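Putative ABC-transporter ATP-binding protein (Alicyclobacillus acidocaldarius, PDB 1Z47) probably binds and hydrolyses ATP as the nucleotide-binding subunit that powers an ABC-type sulfate importer. Local coordinates at residues 259-262 and 267-270; 232-237 and 285-290; 97-100 and 106-109; 110-115 and 123-128; 70-73 and 78-81. All coordinates share one frame; numbering follows the deposited sequence.

Contact 1. Residues 259-262 and 267-270; sequences GRIE and ALPV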
# COMPACT_ATOMS: atom_id res chain seq x y z
N GLY B 259 -31.44 9.93 -23.18
CA GLY B 259 -31.25 10.26 -21.78
C GLY B 259 -30.65 9.18 -20.86
O GLY B 259 -30.87 9.20 -19.66
N ARG B 260 -29.90 8.25 -21.43
CA ARG B 260 -29.31 7.17 -20.65
C ARG B 260 -28.04 6.61 -21.28
O ARG B 260 -27.72 6.92 -22.43
CB ARG B 260 -30.34 6.03 -20.51
CG ARG B 260 -30.72 5.37 -21.82
CD ARG B 260 -32.04 4.57 -21.72
NE ARG B 260 -32.30 3.83 -22.96
CZ ARG B 260 -33.32 4.07 -23.78
NH1 ARG B 260 -34.19 5.03 -23.50
NH2 ARG B 260 -33.44 3.39 -24.91
N ILE B 261 -27.30 5.81 -20.50
CA ILE B 261 -26.15 5.13 -21.04
C ILE B 261 -26.37 3.65 -20.74
O ILE B 261 -27.11 3.30 -19.81
CB ILE B 261 -24.82 5.61 -20.42
CG1 ILE B 261 -24.86 5.50 -18.89
CG2 ILE B 261 -24.53 7.03 -20.88
CD1 ILE B 261 -23.49 5.73 -18.22
N GLU B 262 -25.75 2.78 -21.53
CA GLU B 262 -25.91 1.34 -21.36
C GLU B 262 -24.71 0.73 -20.64
O GLU B 262 -23.60 0.72 -21.18
CB GLU B 262 -26.09 0.67 -22.72
CG GLU B 262 -26.25 1.65 -23.89
CD GLU B 262 -24.91 2.26 -24.36
OE1 GLU B 262 -24.28 3.03 -23.60
OE2 GLU B 262 -24.51 1.97 -25.52
N ALA B 267 -29.82 0.20 -18.35
CA ALA B 267 -29.91 1.57 -18.80
C ALA B 267 -29.81 2.47 -17.59
O ALA B 267 -30.71 2.52 -16.76
CB ALA B 267 -31.23 1.82 -19.52
N LEU B 268 -28.70 3.20 -17.47
CA LEU B 268 -28.50 4.10 -16.35
C LEU B 268 -28.96 5.47 -16.80
O LEU B 268 -28.44 6.01 -17.77
CB LEU B 268 -27.01 4.15 -15.95
CG LEU B 268 -26.41 2.93 -15.23
CD1 LEU B 268 -26.73 1.63 -15.94
CD2 LEU B 268 -24.90 3.14 -15.13
N PRO B 269 -29.97 6.03 -16.11
CA PRO B 269 -30.44 7.35 -16.52
C PRO B 269 -29.36 8.36 -16.30
O PRO B 269 -28.58 8.25 -15.35
CB PRO B 269 -31.63 7.59 -15.60
CG PRO B 269 -31.18 6.91 -14.33
CD PRO B 269 -30.67 5.59 -14.89
N VAL B 270 -29.33 9.36 -17.17
CA VAL B 270 -28.35 10.44 -17.11
C VAL B 270 -29.07 11.72 -16.76
O VAL B 270 -30.18 11.97 -17.25
CB VAL B 270 -27.66 10.65 -18.49
CG1 VAL B 270 -26.78 11.89 -18.44
CG2 VAL B 270 -26.85 9.40 -18.85
O HOH W 1 -32.68 11.59 -18.27
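Strands 260-262 and 267-269 pair as the two arms of an antiparallel beta hairpin, their axes 4.5 Å apart at closest approach and their directions 151° from one another. Ile261 and Leu268 form the hydrogen-bonded pair: Ile261 N donates to Leu268 O at 3.0 Å, and Leu268 N returns a bond of 2.8 Å to Ile261 O. Beyond the strand ends, Val270 N reaches Gly259 O, approaching from above the carbonyl plane, and a bridging water donates to both Gly259 O and Val270 O. Ile261 and Leu268 share the buried face, and Val270, just past the strand, joins them. Ile261 splits its branches between two partners: CG1, set between the backbone N and the carbonyl carbon (chi1 54°), lies 3.9 Å from Leu268 CB, while CG2 meets Val270 CG2, also at 3.9 Å, the two side chains crossing at about a right angle. Val280 and Val282 of strand 279-284 pack against this face. On the other face the extended Arg260 chain slants across the strand direction, and its CD rests 3.6 Å from Ala267 CB; the guanidinium leads on away from the partner strand. The two faces thus differ in chemistry. Branched aliphatic groups press the hairpin onto the neighbouring strand of what is probably the regulatory domain, whereas the Arg260 face, with Glu262, Ala267 and Pro269, is turned to the outside.

Contact 2. Residues 232-237 and 285-290; sequences EVYEKP and RPKDVE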
# COMPACT_ATOMS: atom_id res chain seq x y z
N GLU B 232 -16.82 12.05 2.67
CA GLU B 232 -17.18 13.03 1.68
C GLU B 232 -16.48 12.75 0.34
O GLU B 232 -17.15 12.56 -0.68
CB GLU B 232 -16.84 14.44 2.18
CG GLU B 232 -17.95 15.01 3.07
CD GLU B 232 -17.60 16.30 3.80
OE1 GLU B 232 -18.50 16.82 4.50
OE2 GLU B 232 -16.46 16.80 3.69
N VAL B 233 -15.15 12.68 0.35
CA VAL B 233 -14.42 12.44 -0.89
C VAL B 233 -14.68 11.09 -1.53
O VAL B 233 -14.56 10.96 -2.75
CB VAL B 233 -12.89 12.65 -0.72
CG1 VAL B 233 -12.62 14.09 -0.36
CG2 VAL B 233 -12.35 11.70 0.36
N TYR B 234 -15.07 10.09 -0.74
CA TYR B 234 -15.35 8.75 -1.26
C TYR B 234 -16.78 8.58 -1.79
O TYR B 234 -16.98 8.01 -2.87
CB TYR B 234 -15.12 7.69 -0.17
CG TYR B 234 -15.24 6.24 -0.64
CD1 TYR B 234 -14.12 5.50 -1.01
CD2 TYR B 234 -16.48 5.61 -0.69
CE1 TYR B 234 -14.24 4.16 -1.41
CE2 TYR B 234 -16.61 4.28 -1.08
CZ TYR B 234 -15.49 3.56 -1.44
OH TYR B 234 -15.63 2.24 -1.80
N GLU B 235 -17.75 9.06 -1.03
CA GLU B 235 -19.15 8.91 -1.43
C GLU B 235 -19.69 10.06 -2.28
O GLU B 235 -20.60 9.84 -3.08
CB GLU B 235 -20.02 8.71 -0.19
CG GLU B 235 -19.66 7.44 0.61
CD GLU B 235 -20.02 6.14 -0.10
OE1 GLU B 235 -20.05 6.10 -1.35
OE2 GLU B 235 -20.28 5.14 0.60
N LYS B 236 -19.14 11.26 -2.11
CA LYS B 236 -19.56 12.44 -2.85
C LYS B 236 -18.39 13.13 -3.57
O LYS B 236 -18.10 14.30 -3.34
CB LYS B 236 -20.28 13.41 -1.92
CG LYS B 236 -21.50 12.77 -1.23
CD LYS B 236 -22.32 13.77 -0.41
CE LYS B 236 -21.68 14.08 0.94
NZ LYS B 236 -22.43 15.10 1.73
N PRO B 237 -17.68 12.39 -4.45
CA PRO B 237 -16.56 12.98 -5.18
C PRO B 237 -17.01 14.19 -5.99
O PRO B 237 -18.01 14.14 -6.71
CB PRO B 237 -16.06 11.82 -6.05
CG PRO B 237 -17.27 10.90 -6.18
CD PRO B 237 -17.87 10.97 -4.80
N ARG B 285 -17.58 1.27 -8.60
CA ARG B 285 -16.63 0.62 -7.70
C ARG B 285 -16.75 -0.90 -7.76
O ARG B 285 -17.84 -1.43 -7.85
CB ARG B 285 -16.81 1.17 -6.28
CG ARG B 285 -16.49 2.67 -6.21
CD ARG B 285 -16.21 3.15 -4.79
NE ARG B 285 -16.20 4.60 -4.67
CZ ARG B 285 -15.16 5.37 -4.97
NH1 ARG B 285 -14.03 4.83 -5.41
NH2 ARG B 285 -15.25 6.68 -4.80
N PRO B 286 -15.61 -1.61 -7.71
CA PRO B 286 -15.60 -3.08 -7.78
C PRO B 286 -16.59 -3.80 -6.87
O PRO B 286 -17.16 -4.83 -7.25
CB PRO B 286 -14.15 -3.42 -7.44
CG PRO B 286 -13.38 -2.27 -8.04
CD PRO B 286 -14.24 -1.07 -7.59
N LYS B 287 -16.79 -3.27 -5.67
CA LYS B 287 -17.71 -3.87 -4.71
C LYS B 287 -19.17 -3.66 -5.12
O LYS B 287 -20.05 -4.39 -4.67
CB LYS B 287 -17.48 -3.26 -3.31
CG LYS B 287 -17.96 -1.82 -3.14
CD LYS B 287 -17.67 -1.33 -1.72
CE LYS B 287 -18.45 -0.07 -1.34
NZ LYS B 287 -18.15 1.09 -2.22
N ASP B 288 -19.43 -2.67 -5.98
CA ASP B 288 -20.79 -2.36 -6.41
C ASP B 288 -21.31 -3.07 -7.64
O ASP B 288 -22.22 -2.58 -8.30
CB ASP B 288 -20.94 -0.85 -6.63
CG ASP B 288 -20.70 -0.06 -5.39
OD1 ASP B 288 -21.09 -0.55 -4.30
OD2 ASP B 288 -20.13 1.05 -5.48
N VAL B 289 -20.73 -4.22 -7.95
CA VAL B 289 -21.14 -5.01 -9.10
C VAL B 289 -21.37 -6.45 -8.64
O VAL B 289 -20.50 -7.03 -7.99
CB VAL B 289 -20.06 -4.97 -10.19
CG1 VAL B 289 -20.50 -5.78 -11.40
CG2 VAL B 289 -19.76 -3.51 -10.57
N GLU B 290 -22.52 -7.02 -8.98
CA GLU B 290 -22.84 -8.40 -8.58
C GLU B 290 -22.83 -9.36 -9.76
O GLU B 290 -23.31 -9.03 -10.85
CB GLU B 290 -24.20 -8.42 -7.90
CG GLU B 290 -24.41 -7.23 -6.98
CD GLU B 290 -25.70 -7.31 -6.19
OE1 GLU B 290 -25.74 -8.02 -5.16
OE2 GLU B 290 -26.68 -6.66 -6.61
O HOH W 2 -13.90 8.94 -4.89
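Tyr234 and Arg285 form a cation-pi stack that joins helix 230-235 of the ATPase domain to the turn leading into strand 289-293 of the C-terminal domain. The guanidinium lies nearly flat on the phenol ring, planes 17° apart, with Arg285 CZ 4.0 Å from the ring centroid. Arg285 CZ lies nearly over the ring centre and NE toward the rim, 3.5 Å from Tyr234 CZ. The same arginine also grips the helix backbone, since NH2 donates to Tyr234 O (2.9 Å) in the carbonyl plane, on a lone pair. At the ring's edge Lys287 NZ, in the ring plane, donates to Tyr234 OH over 2.8 Å. Face and edge of one tyrosine are thus held by two cations from a single turn. Tyr234 presents its ring this way because CG is anti to the backbone N (chi1 -174°), while the extended chain of Arg285 carries the guanidinium across. Further out, Arg285 NH1 is bonded to Ile246 O and Glu248 O in the loop between helix 240-245 and strand 250-255, and Phe351 packs against the arginine. Phe308 of the second subunit meets the tyrosine ring edge-to-face, so the interdomain contact also borders the dimer interface. A water at the edge of the guanidinium accepts from Arg285 NH2 at 2.6 Å and lies 3.0 Å from Val233 O.

Contact 3. Residues 97-100 and 106-109; sequences ALFQ and DNVS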
# COMPACT_ATOMS: atom_id res chain seq x y z
N ALA B 97 17.28 13.54 9.45
CA ALA B 97 18.18 12.50 9.88
C ALA B 97 18.48 12.76 11.34
O ALA B 97 18.88 13.87 11.71
CB ALA B 97 19.46 12.53 9.07
N LEU B 98 18.26 11.75 12.18
CA LEU B 98 18.55 11.89 13.59
C LEU B 98 20.05 12.13 13.71
O LEU B 98 20.82 11.73 12.84
CB LEU B 98 18.18 10.61 14.35
CG LEU B 98 16.74 10.11 14.33
CD1 LEU B 98 16.62 8.89 15.26
CD2 LEU B 98 15.78 11.21 14.76
N PHE B 99 20.46 12.81 14.78
CA PHE B 99 21.87 13.07 15.01
C PHE B 99 22.45 11.75 15.50
O PHE B 99 22.32 11.38 16.67
CB PHE B 99 22.00 14.18 16.05
CG PHE B 99 21.26 15.43 15.66
CD1 PHE B 99 20.60 16.20 16.61
CD2 PHE B 99 21.21 15.84 14.32
CE1 PHE B 99 19.91 17.36 16.25
CE2 PHE B 99 20.52 17.00 13.95
CZ PHE B 99 19.87 17.76 14.91
N GLN B 100 23.07 11.04 14.56
CA GLN B 100 23.66 9.73 14.79
C GLN B 100 24.64 9.57 15.93
O GLN B 100 24.82 8.47 16.45
CB GLN B 100 24.32 9.27 13.49
CG GLN B 100 23.36 9.25 12.30
CD GLN B 100 22.17 8.33 12.53
OE1 GLN B 100 22.34 7.14 12.81
NE2 GLN B 100 20.97 8.88 12.41
N ASP B 106 19.44 13.04 23.96
CA ASP B 106 19.96 14.31 23.47
C ASP B 106 19.36 14.73 22.15
O ASP B 106 19.23 15.93 21.88
CB ASP B 106 21.49 14.25 23.40
CG ASP B 106 22.11 14.28 24.77
OD1 ASP B 106 21.41 14.66 25.74
OD2 ASP B 106 23.30 13.92 24.90
N ASN B 107 18.99 13.76 21.32
CA ASN B 107 18.36 14.07 20.04
C ASN B 107 17.05 14.78 20.31
O ASN B 107 16.73 15.78 19.67
CB ASN B 107 18.07 12.79 19.26
CG ASN B 107 19.09 12.53 18.18
OD1 ASN B 107 19.04 13.12 17.10
ND2 ASN B 107 20.04 11.64 18.47
N VAL B 108 16.30 14.26 21.28
CA VAL B 108 15.00 14.81 21.65
C VAL B 108 15.03 16.14 22.42
O VAL B 108 14.10 16.93 22.30
CB VAL B 108 14.18 13.79 22.48
CG1 VAL B 108 12.97 14.46 23.11
CG2 VAL B 108 13.72 12.65 21.58
N SER B 109 16.09 16.39 23.18
CA SER B 109 16.16 17.63 23.96
C SER B 109 16.59 18.81 23.09
O SER B 109 16.38 19.97 23.45
CB SER B 109 17.11 17.48 25.16
OG SER B 109 18.46 17.42 24.76
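The side-chain amide of Asn107, on helix 104-109 of the ABC ATPase domain, pairs with the backbone of Phe99 in a two-bond bridge that fastens the preceding loop to the helix. Phe99 N donates to Asn107 OD1 at 2.7 Å, lying in the plane of that carbonyl and on a lone pair. In return Asn107 ND2 donates to Phe99 O at 2.9 Å; this bond is nearly straight at the hydrogen, 167°, and Phe99 O lies in the amide plane. One amide therefore reads both the N-H and the C=O of a single residue, much as a neighbouring beta strand would. With both ends engaged, the rotation of the amide is fixed and its oxygen and nitrogen are plainly told apart. The side chain reaches the loop with an unusual first torsion, chi1 -101°, away from the staggered positions, which suggests that the bonds outweigh a modest torsional cost. Asn107 ND2 has a second acceptor, Thr103 O, which ties the amide back to the residue just before its own helix. In Phe99, CG is anti to the carbonyl carbon, which sets the first part of the side chain beside the amide oxygen; the ring and amide planes are 23° apart. Its ring also takes part in a cation-pi contact with Arg158 of helix 148-160. The Leu98 side chain packs on Ala155 of the same helix, and its CB comes to 3.8 Å from Asn107 OD1. Gln100, two residues on, bonds back within the loop: its NE2 donates to Leu98 O at 2.9 Å from above the carbonyl plane.

Contact 4. Residues 110-115 and 123-128; sequences FGLREK and DARVRE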
# COMPACT_ATOMS: atom_id res chain seq x y z
N PHE B 110 17.16 18.50 21.93
CA PHE B 110 17.62 19.49 20.96
C PHE B 110 16.73 20.75 20.83
O PHE B 110 17.21 21.88 20.93
CB PHE B 110 17.76 18.82 19.59
CG PHE B 110 18.53 19.63 18.59
CD1 PHE B 110 19.92 19.71 18.66
CD2 PHE B 110 17.87 20.33 17.58
CE1 PHE B 110 20.65 20.46 17.73
CE2 PHE B 110 18.59 21.09 16.65
CZ PHE B 110 19.98 21.15 16.73
N GLY B 111 15.44 20.55 20.59
CA GLY B 111 14.52 21.67 20.43
C GLY B 111 14.34 22.56 21.65
O GLY B 111 14.39 23.79 21.55
N LEU B 112 14.10 21.94 22.80
CA LEU B 112 13.93 22.68 24.05
C LEU B 112 15.22 23.44 24.35
O LEU B 112 15.21 24.50 25.00
CB LEU B 112 13.65 21.71 25.18
CG LEU B 112 12.39 20.87 25.08
CD1 LEU B 112 12.50 19.69 26.03
CD2 LEU B 112 11.16 21.73 25.38
N ARG B 113 16.31 22.87 23.87
CA ARG B 113 17.65 23.42 24.05
C ARG B 113 17.78 24.83 23.52
O ARG B 113 18.67 25.56 23.94
CB ARG B 113 18.67 22.50 23.37
CG ARG B 113 20.13 22.90 23.54
CD ARG B 113 20.56 22.88 25.00
NE ARG B 113 22.01 22.80 25.16
CZ ARG B 113 22.88 23.66 24.63
NH1 ARG B 113 22.44 24.68 23.90
NH2 ARG B 113 24.18 23.50 24.83
N GLU B 114 16.90 25.24 22.62
CA GLU B 114 17.01 26.59 22.08
C GLU B 114 15.97 27.58 22.58
O GLU B 114 16.07 28.77 22.30
CB GLU B 114 16.99 26.56 20.55
CG GLU B 114 17.35 27.91 19.95
CD GLU B 114 17.36 27.90 18.43
OE1 GLU B 114 16.30 27.58 17.84
OE2 GLU B 114 18.42 28.22 17.84
N LYS B 115 14.97 27.11 23.32
CA LYS B 115 13.96 28.02 23.85
C LYS B 115 14.43 28.62 25.18
O LYS B 115 13.65 29.22 25.92
CB LYS B 115 12.63 27.28 24.05
CG LYS B 115 12.18 26.51 22.83
CD LYS B 115 10.66 26.41 22.76
CE LYS B 115 10.05 27.77 22.39
NZ LYS B 115 8.61 27.67 22.03
N ASP B 123 14.70 18.89 31.08
CA ASP B 123 14.77 17.48 31.47
C ASP B 123 13.44 16.81 31.68
O ASP B 123 13.23 15.69 31.22
CB ASP B 123 15.56 17.33 32.76
CG ASP B 123 16.98 16.95 32.50
OD1 ASP B 123 17.84 17.87 32.39
OD2 ASP B 123 17.23 15.73 32.39
N ALA B 124 12.55 17.48 32.40
CA ALA B 124 11.22 16.93 32.65
C ALA B 124 10.42 16.81 31.34
O ALA B 124 9.64 15.87 31.17
CB ALA B 124 10.44 17.84 33.67
N ARG B 125 10.61 17.78 30.45
CA ARG B 125 9.91 17.81 29.16
C ARG B 125 10.36 16.58 28.35
O ARG B 125 9.55 15.85 27.78
CB ARG B 125 10.33 19.07 28.40
CG ARG B 125 9.25 19.85 27.63
CD ARG B 125 8.67 19.16 26.41
NE ARG B 125 7.34 18.61 26.67
CZ ARG B 125 6.34 18.60 25.78
NH1 ARG B 125 6.51 19.12 24.58
NH2 ARG B 125 5.17 18.05 26.10
N VAL B 126 11.68 16.37 28.32
CA VAL B 126 12.23 15.24 27.57
C VAL B 126 11.77 13.91 28.12
O VAL B 126 11.29 13.05 27.36
CB VAL B 126 13.76 15.30 27.56
CG1 VAL B 126 14.36 14.02 26.89
CG2 VAL B 126 14.19 16.55 26.81
N ARG B 127 11.86 13.73 29.43
CA ARG B 127 11.44 12.47 30.01
C ARG B 127 9.98 12.23 29.75
O ARG B 127 9.54 11.09 29.59
CB ARG B 127 11.75 12.46 31.51
CG ARG B 127 13.24 12.66 31.75
CD ARG B 127 13.70 12.40 33.17
NE ARG B 127 15.12 12.73 33.30
CZ ARG B 127 16.11 12.07 32.70
NH1 ARG B 127 15.86 11.03 31.92
NH2 ARG B 127 17.37 12.48 32.87
N GLU B 128 9.23 13.33 29.69
CA GLU B 128 7.80 13.29 29.43
C GLU B 128 7.57 12.66 28.05
O GLU B 128 6.80 11.72 27.91
CB GLU B 128 7.23 14.71 29.44
CG GLU B 128 5.71 14.79 29.38
CD GLU B 128 5.18 16.14 28.87
OE1 GLU B 128 5.72 17.21 29.25
OE2 GLU B 128 4.21 16.12 28.08
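Leu112 drives its two methyl groups against the aliphatic part of Arg125 and meets Val126 beside it. The tight part lies here: CD1 of Leu112 is 3.3 Å from Arg125 CB, a close carbon pair, and 3.7 Å from Val126 CG2, while CD2 of Leu112 sits 3.5 Å from Arg125 CG. The two side chains cross at about a right angle, and both methyls lie against one side of the arginine stem. Arg125 then bends at chi2 and chi3, carrying its guanidinium off the leucine and along its own helix. There NH2 forms a salt bridge with Glu128 OE2 at 2.9 Å, coming to the carboxylate from off its plane, and NH1 donates to Ala161 O. The arginine thus serves the contact with its carbons and keeps its charge for other partners. Looser by contrast is the outer side of 110-115, where Arg113, Glu114 and Lys115 are exposed and make no contact with 123-128. No hydrogen bond crosses between the segments; apolar packing alone joins them. This is a leucine in the linker between two successive helices folding back on the second, helix 119-132, within the helical part of an ABC-type ATPase domain.

Contact 5. Residues 70-73 and 78-81; sequences GDVW and RVTD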
# COMPACT_ATOMS: atom_id res chain seq x y z
N GLY B 70 -0.04 35.60 -3.14
CA GLY B 70 -0.87 35.02 -2.10
C GLY B 70 -0.11 34.98 -0.79
O GLY B 70 1.08 35.27 -0.74
N ASP B 71 -0.80 34.62 0.29
CA ASP B 71 -0.15 34.58 1.59
C ASP B 71 -0.51 33.35 2.40
O ASP B 71 -1.53 32.70 2.16
CB ASP B 71 -0.49 35.84 2.40
CG ASP B 71 0.08 37.12 1.79
OD1 ASP B 71 -0.64 37.78 1.00
OD2 ASP B 71 1.25 37.45 2.09
N VAL B 72 0.34 33.03 3.37
CA VAL B 72 0.13 31.89 4.25
C VAL B 72 -0.02 32.36 5.69
O VAL B 72 0.81 33.09 6.21
CB VAL B 72 1.30 30.88 4.17
CG1 VAL B 72 2.63 31.60 4.30
CG2 VAL B 72 1.14 29.83 5.28
N TRP B 73 -1.10 31.91 6.33
CA TRP B 73 -1.38 32.28 7.70
C TRP B 73 -1.35 31.08 8.62
O TRP B 73 -1.75 29.98 8.24
CB TRP B 73 -2.76 32.93 7.77
CG TRP B 73 -2.81 34.26 7.13
CD1 TRP B 73 -2.51 34.57 5.83
CD2 TRP B 73 -3.17 35.48 7.76
NE1 TRP B 73 -2.65 35.92 5.62
CE2 TRP B 73 -3.05 36.51 6.79
CE3 TRP B 73 -3.57 35.82 9.06
CZ2 TRP B 73 -3.32 37.84 7.08
CZ3 TRP B 73 -3.84 37.15 9.35
CH2 TRP B 73 -3.71 38.15 8.36
N ARG B 78 -0.06 36.20 9.88
CA ARG B 78 0.53 36.25 8.55
C ARG B 78 2.02 35.95 8.66
O ARG B 78 2.78 36.75 9.20
CB ARG B 78 0.31 37.63 7.93
CG ARG B 78 1.03 37.81 6.61
CD ARG B 78 0.76 39.18 6.00
NE ARG B 78 1.61 39.41 4.83
CZ ARG B 78 2.93 39.49 4.88
NH1 ARG B 78 3.56 39.37 6.04
NH2 ARG B 78 3.63 39.67 3.77
N VAL B 79 2.45 34.80 8.14
CA VAL B 79 3.85 34.40 8.24
C VAL B 79 4.53 34.22 6.89
O VAL B 79 5.66 33.74 6.81
CB VAL B 79 3.99 33.08 9.04
CG1 VAL B 79 3.35 33.24 10.41
CG2 VAL B 79 3.32 31.93 8.29
N THR B 80 3.84 34.62 5.82
CA THR B 80 4.36 34.48 4.47
C THR B 80 5.85 34.72 4.29
O THR B 80 6.52 33.96 3.59
CB THR B 80 3.66 35.43 3.50
OG1 THR B 80 2.25 35.23 3.56
CG2 THR B 80 4.15 35.18 2.08
N ASP B 81 6.37 35.77 4.91
CA ASP B 81 7.78 36.11 4.77
C ASP B 81 8.67 35.72 5.94
O ASP B 81 9.80 36.20 6.06
CB ASP B 81 7.90 37.60 4.46
CG ASP B 81 7.23 37.98 3.15
OD1 ASP B 81 7.04 39.19 2.90
OD2 ASP B 81 6.88 37.07 2.36
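Trp73 presents one face of its indole to Arg78, whose CB lies 3.9 Å from the centroid of the six-membered ring in a CH-pi contact, 18° off the ring normal. Arg78 N sits over the same face, so the tryptophan covers the start of the second segment. The arginine chain then runs extended from CG to NE, and its guanidinium stands almost perpendicular to the indole, at 84°. One guanidinium face has Thr80 CB above it, offset toward the rim. Arg78 NE makes a salt bridge of 3.4 Å with Asp71 OD2, the two planes 50° apart, and Arg78 NH2 extends the network to Asp81 OD1. Asp71 OD2 also accepts from Thr80 OG1 at 2.8 Å, through its anti lone pair. That hydroxyl is doubly used, for Val72 N donates to Thr80 OG1 at 2.9 Å. The threonine side chain thereby takes the place of a backbone acceptor where regular pairing has ended. One residue earlier, Val79 N donates to Val72 O at 3.1 Å, and Val72 CG1 is pressed tightly on the Thr80 backbone. Bonds at Val79 and Thr80 thus prolong, past the non-hydrogen-bonded Trp73-Arg78 pair, the beta hairpin edging the ABC ATPase domain's antiparallel sheet.

In the fold
From the N terminus, contact 5 comes first, closing a short hairpin loop beside strand 15-22 in the antiparallel sheet. Contacts 3 and 4 follow in series: contact 3 ties the loop after strand 89-93 to helix 104-109, contact 4 the linker after that helix to helix 119-132. Their centres are 12 Å apart and they touch, Phe99 against Phe110 and Ser109 against Val126, forming one continuous patch of the helical region. Contact 2 then spans 47 residues and ties the ATPase domain to the C-terminal domain. Contact 1 is nested inside that loop, a local hairpin with its centre about 18 Å from that of contact 2. No contacts cross along the chain; contacts 1 and 4 lie farthest apart, centres about 64 Å.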